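Local coordinates for protein mannose-specific lectin 2 chain 1 (Colocasia esculenta, PDB 5T1X) that binds mannose as one chain of a heterotetrameric, GNA-related plant lectin and agglutinates rabbit erythrocytes, at residues L6-T11 / K80-A85; Q10-D15 / C51-T56. All coordinates share one frame; numbering follows the deposited sequence.

Contact 1. Residues L6-T11 / K80-A85; sequences LLSGQT and KGNYAA
S8 N donates to Y83 O (3.1 Å) from above the carbonyl plane, 38° out of it. At the L6-A85 pair, L6 N instead meets A85 O at 2.8 Å in the carbonyl plane. The return bond, A85 N to L6 O, is equally short at 2.8 Å, making L6 and A85 a hydrogen-bonded antiparallel pair. The Y83 ring packs against L55 and P98 and against I105 of the neighbouring chain, and its hydroxyl bonds to V79 O. These bonds join strand 5-7, an outermost strand within this chain, to strand 84-88 in one of the three antiparallel sheets of the bulb-type lectin, the β-prism II fold. L6 and A85 put their side chains on the inner side of this sheet, where both touch L61. On the other side L7 CD2 rests on A84 CB at 3.7 Å, and both residues also pack on Y101 of the neighbouring chain. Beyond the paired strands, S8 extends the ladder with its side chain. A chi1 of 47° sets OG between its own backbone N and carbonyl carbon, where Y83 N donates to it over 3.0 Å, nearly straight at 174°. Water 1 lies 2.8 Å from S8 OG, bonded to it at a wide angle to the Y83 N bond, and donates to G81 O. A type II turn from L7 to Q10 then redirects the chain, with Q10 N bonded to L7 O, while Q10 folds its amide back so that OE1 accepts L7 N at 2.9 Å.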
# COMPACT_ATOMS: atom_id res chain seq x y z
N LEU A 6 -1.68 3.67 -6.13
CA LEU A 6 -2.93 3.86 -6.85
C LEU A 6 -3.93 2.86 -6.27
O LEU A 6 -3.67 1.65 -6.32
CB LEU A 6 -2.72 3.64 -8.36
CG LEU A 6 -3.96 3.63 -9.25
CD1 LEU A 6 -4.44 5.02 -9.53
CD2 LEU A 6 -3.68 2.94 -10.58
N LEU A 7 -5.04 3.35 -5.72
CA LEU A 7 -6.07 2.46 -5.16
C LEU A 7 -7.13 2.18 -6.21
O LEU A 7 -7.36 3.02 -7.10
CB LEU A 7 -6.74 3.09 -3.92
CG LEU A 7 -5.85 3.53 -2.76
CD1 LEU A 7 -6.67 4.17 -1.67
CD2 LEU A 7 -5.01 2.37 -2.23
N SER A 8 -7.82 1.03 -6.10
CA SER A 8 -8.90 0.71 -7.03
C SER A 8 -9.96 1.83 -6.95
O SER A 8 -10.31 2.28 -5.85
CB SER A 8 -9.48 -0.67 -6.73
OG SER A 8 -9.74 -0.85 -5.35
N GLY A 9 -10.33 2.38 -8.10
CA GLY A 9 -11.26 3.50 -8.18
C GLY A 9 -10.56 4.83 -8.44
O GLY A 9 -11.23 5.80 -8.81
N GLN A 10 -9.23 4.90 -8.23
CA GLN A 10 -8.46 6.13 -8.50
C GLN A 10 -7.90 6.11 -9.93
O GLN A 10 -7.91 5.07 -10.58
CB GLN A 10 -7.33 6.30 -7.48
CG GLN A 10 -7.82 6.51 -6.06
CD GLN A 10 -6.68 6.67 -5.08
OE1 GLN A 10 -5.59 6.12 -5.25
NE2 GLN A 10 -6.92 7.41 -4.01
N THR A 11 -7.42 7.26 -10.41
CA THR A 11 -6.86 7.39 -11.75
C THR A 11 -5.49 8.08 -11.71
O THR A 11 -5.33 9.10 -11.04
CB THR A 11 -7.83 8.20 -12.65
OG1 THR A 11 -9.09 7.53 -12.76
CG2 THR A 11 -7.28 8.45 -14.05
N LYS A 80 -13.65 -9.61 -6.01
CA LYS A 80 -14.08 -8.21 -5.96
C LYS A 80 -13.77 -7.64 -4.59
O LYS A 80 -14.05 -8.27 -3.56
CB LYS A 80 -15.57 -8.06 -6.29
CG LYS A 80 -16.00 -6.63 -6.55
CD LYS A 80 -17.49 -6.56 -6.87
CE LYS A 80 -17.87 -5.20 -7.40
NZ LYS A 80 -19.31 -5.13 -7.75
N GLY A 81 -13.13 -6.48 -4.58
CA GLY A 81 -12.74 -5.82 -3.35
C GLY A 81 -11.91 -4.59 -3.61
O GLY A 81 -11.97 -4.02 -4.70
N ASN A 82 -11.13 -4.19 -2.59
CA ASN A 82 -10.26 -3.01 -2.62
C ASN A 82 -8.82 -3.43 -2.81
O ASN A 82 -8.31 -4.24 -2.04
CB ASN A 82 -10.40 -2.21 -1.31
CG ASN A 82 -11.81 -1.73 -1.02
OD1 ASN A 82 -12.48 -1.16 -1.87
ND2 ASN A 82 -12.26 -1.92 0.20
N TYR A 83 -8.17 -2.86 -3.84
CA TYR A 83 -6.79 -3.21 -4.19
C TYR A 83 -5.90 -1.98 -4.14
O TYR A 83 -6.39 -0.85 -4.15
CB TYR A 83 -6.76 -3.84 -5.60
CG TYR A 83 -7.34 -5.24 -5.61
CD1 TYR A 83 -6.51 -6.35 -5.56
CD2 TYR A 83 -8.71 -5.45 -5.65
CE1 TYR A 83 -7.03 -7.65 -5.52
CE2 TYR A 83 -9.25 -6.74 -5.57
CZ TYR A 83 -8.40 -7.83 -5.51
OH TYR A 83 -8.90 -9.10 -5.44
N ALA A 84 -4.59 -2.22 -4.11
CA ALA A 84 -3.61 -1.13 -4.12
C ALA A 84 -2.42 -1.50 -5.00
O ALA A 84 -1.83 -2.57 -4.82
CB ALA A 84 -3.14 -0.84 -2.69
N ALA A 85 -2.09 -0.63 -5.96
CA ALA A 85 -0.90 -0.77 -6.81
C ALA A 85 0.15 0.12 -6.18
O ALA A 85 -0.07 1.32 -6.07
CB ALA A 85 -1.18 -0.38 -8.25
O HOH W 1 -12.51 -1.28 -5.09

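Contact 2. Residues Q10-D15 / C51-T56; sequences QTLNTD and CKLTLT
K52 crosses T11 obliquely and lies side by side with N13. Its CB sits 3.7 Å from T11 CG2; CG and CD are about equally far from T11 CG2 and N13 ND2; CE comes within 3.5 Å of N13 ND2. A bend at the last torsion, chi4 69°, then carries NZ to the carbonyl oxygen of D50. On the sheet face away from T11 and T54, L12 and L53 cross, CB to CB at 3.9 Å, inside the β-prism beside M27. Their backbones form a hydrogen-bonded antiparallel pair: L12 N to L53 O and L53 N to L12 O are both 2.9 Å, the second at 174°. Through this pair the short, weakly bonded strand 11-12 joins 52-55 as an outermost strand of its sheet within this chain. Near Q10, water 2 spans the gap, donating to Q10 O at 2.7 Å and accepting from L55 N. Near C51, whose sulfur forms the disulfide with C31 of the mannose site, T14 N lies badly angled for C51 O, and T14 OG1 donates to that oxygen instead, at 2.7 Å and 46° out of the carbonyl plane. A hydroxyl and a water thus bridge the backbones where they no longer pair directly.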
# COMPACT_ATOMS: atom_id res chain seq x y z
N GLN A 10 -9.23 4.90 -8.23
CA GLN A 10 -8.46 6.13 -8.50
C GLN A 10 -7.90 6.11 -9.93
O GLN A 10 -7.91 5.07 -10.58
CB GLN A 10 -7.33 6.30 -7.48
CG GLN A 10 -7.82 6.51 -6.06
CD GLN A 10 -6.68 6.67 -5.08
OE1 GLN A 10 -5.59 6.12 -5.25
NE2 GLN A 10 -6.92 7.41 -4.01
N THR A 11 -7.42 7.26 -10.41
CA THR A 11 -6.86 7.39 -11.75
C THR A 11 -5.49 8.08 -11.71
O THR A 11 -5.33 9.10 -11.04
CB THR A 11 -7.83 8.20 -12.65
OG1 THR A 11 -9.09 7.53 -12.76
CG2 THR A 11 -7.28 8.45 -14.05
N LEU A 12 -4.52 7.51 -12.43
CA LEU A 12 -3.23 8.13 -12.69
C LEU A 12 -3.40 8.77 -14.06
O LEU A 12 -3.49 8.07 -15.08
CB LEU A 12 -2.04 7.14 -12.61
CG LEU A 12 -0.63 7.72 -12.87
CD1 LEU A 12 -0.19 8.66 -11.76
CD2 LEU A 12 0.40 6.60 -13.01
N ASN A 13 -3.61 10.10 -14.07
CA ASN A 13 -3.88 10.88 -15.27
C ASN A 13 -2.67 10.97 -16.20
O ASN A 13 -1.55 10.60 -15.83
CB ASN A 13 -4.36 12.28 -14.89
CG ASN A 13 -5.84 12.35 -14.62
OD1 ASN A 13 -6.29 12.18 -13.48
ND2 ASN A 13 -6.62 12.60 -15.66
N THR A 14 -2.91 11.49 -17.43
CA THR A 14 -1.92 11.68 -18.48
C THR A 14 -0.77 12.54 -17.96
O THR A 14 -1.01 13.60 -17.37
CB THR A 14 -2.59 12.29 -19.72
OG1 THR A 14 -3.83 11.60 -19.95
CG2 THR A 14 -1.73 12.20 -20.96
N ASP A 15 0.46 12.04 -18.14
CA ASP A 15 1.75 12.61 -17.72
C ASP A 15 1.89 12.64 -16.18
O ASP A 15 2.75 13.33 -15.65
CB ASP A 15 2.00 14.00 -18.34
CG ASP A 15 2.17 13.98 -19.85
OD1 ASP A 15 2.93 13.11 -20.35
OD2 ASP A 15 1.57 14.83 -20.53
N CYS A 51 -4.30 9.24 -22.38
CA CYS A 51 -4.36 7.94 -21.70
C CYS A 51 -4.24 8.05 -20.20
O CYS A 51 -3.52 8.91 -19.68
CB CYS A 51 -3.32 6.98 -22.27
SG CYS A 51 -3.55 6.62 -24.03
N LYS A 52 -4.96 7.16 -19.49
CA LYS A 52 -5.03 7.12 -18.03
C LYS A 52 -4.88 5.70 -17.51
O LYS A 52 -5.28 4.74 -18.18
CB LYS A 52 -6.40 7.68 -17.58
CG LYS A 52 -6.64 9.15 -17.90
CD LYS A 52 -8.13 9.49 -17.91
CE LYS A 52 -8.40 10.95 -18.22
NZ LYS A 52 -8.07 11.30 -19.63
N LEU A 53 -4.33 5.56 -16.29
CA LEU A 53 -4.16 4.28 -15.62
C LEU A 53 -5.18 4.15 -14.51
O LEU A 53 -5.36 5.08 -13.72
CB LEU A 53 -2.72 4.14 -15.05
CG LEU A 53 -2.37 2.83 -14.33
CD1 LEU A 53 -2.35 1.64 -15.30
CD2 LEU A 53 -1.03 2.94 -13.64
N THR A 54 -5.89 3.01 -14.48
CA THR A 54 -6.88 2.72 -13.45
C THR A 54 -6.63 1.31 -12.89
O THR A 54 -5.86 0.53 -13.46
CB THR A 54 -8.33 2.87 -13.96
OG1 THR A 54 -8.52 2.07 -15.12
CG2 THR A 54 -8.72 4.34 -14.21
N LEU A 55 -7.27 1.01 -11.77
CA LEU A 55 -7.15 -0.29 -11.12
C LEU A 55 -8.57 -0.77 -10.84
O LEU A 55 -9.32 -0.07 -10.16
CB LEU A 55 -6.30 -0.16 -9.85
CG LEU A 55 -6.05 -1.41 -8.99
CD1 LEU A 55 -5.23 -2.45 -9.74
CD2 LEU A 55 -5.33 -1.04 -7.71
N THR A 56 -8.96 -1.91 -11.42
CA THR A 56 -10.32 -2.44 -11.25
C THR A 56 -10.54 -2.98 -9.84
O THR A 56 -9.59 -3.17 -9.07
CB THR A 56 -10.65 -3.52 -12.30
OG1 THR A 56 -9.97 -4.74 -12.00
CG2 THR A 56 -10.34 -3.08 -13.72
O HOH W 2 -9.41 2.90 -10.86

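How the contacts relate
From the N terminus, the chain first forms strand 5-7, whose partner in contact 1 arrives only at 80-85, closing a loop of 68 residues. Q10 and T11, shared by both contacts, carry it into the next sheet, where contact 2 closes a 35-residue loop at 51-56. This smaller loop nests inside the larger and contains the whole sheet from 16-20 to 40-41, including the mannose-binding residues; strands 61-64 and 70-73 lie only in the outer one. The two contacts meet directly: S8 CB is 3.4 Å from T56 O, and L55 CD2 is 3.5 Å from L6 O. Adjacent sheets of the prism are therefore tied at this junction.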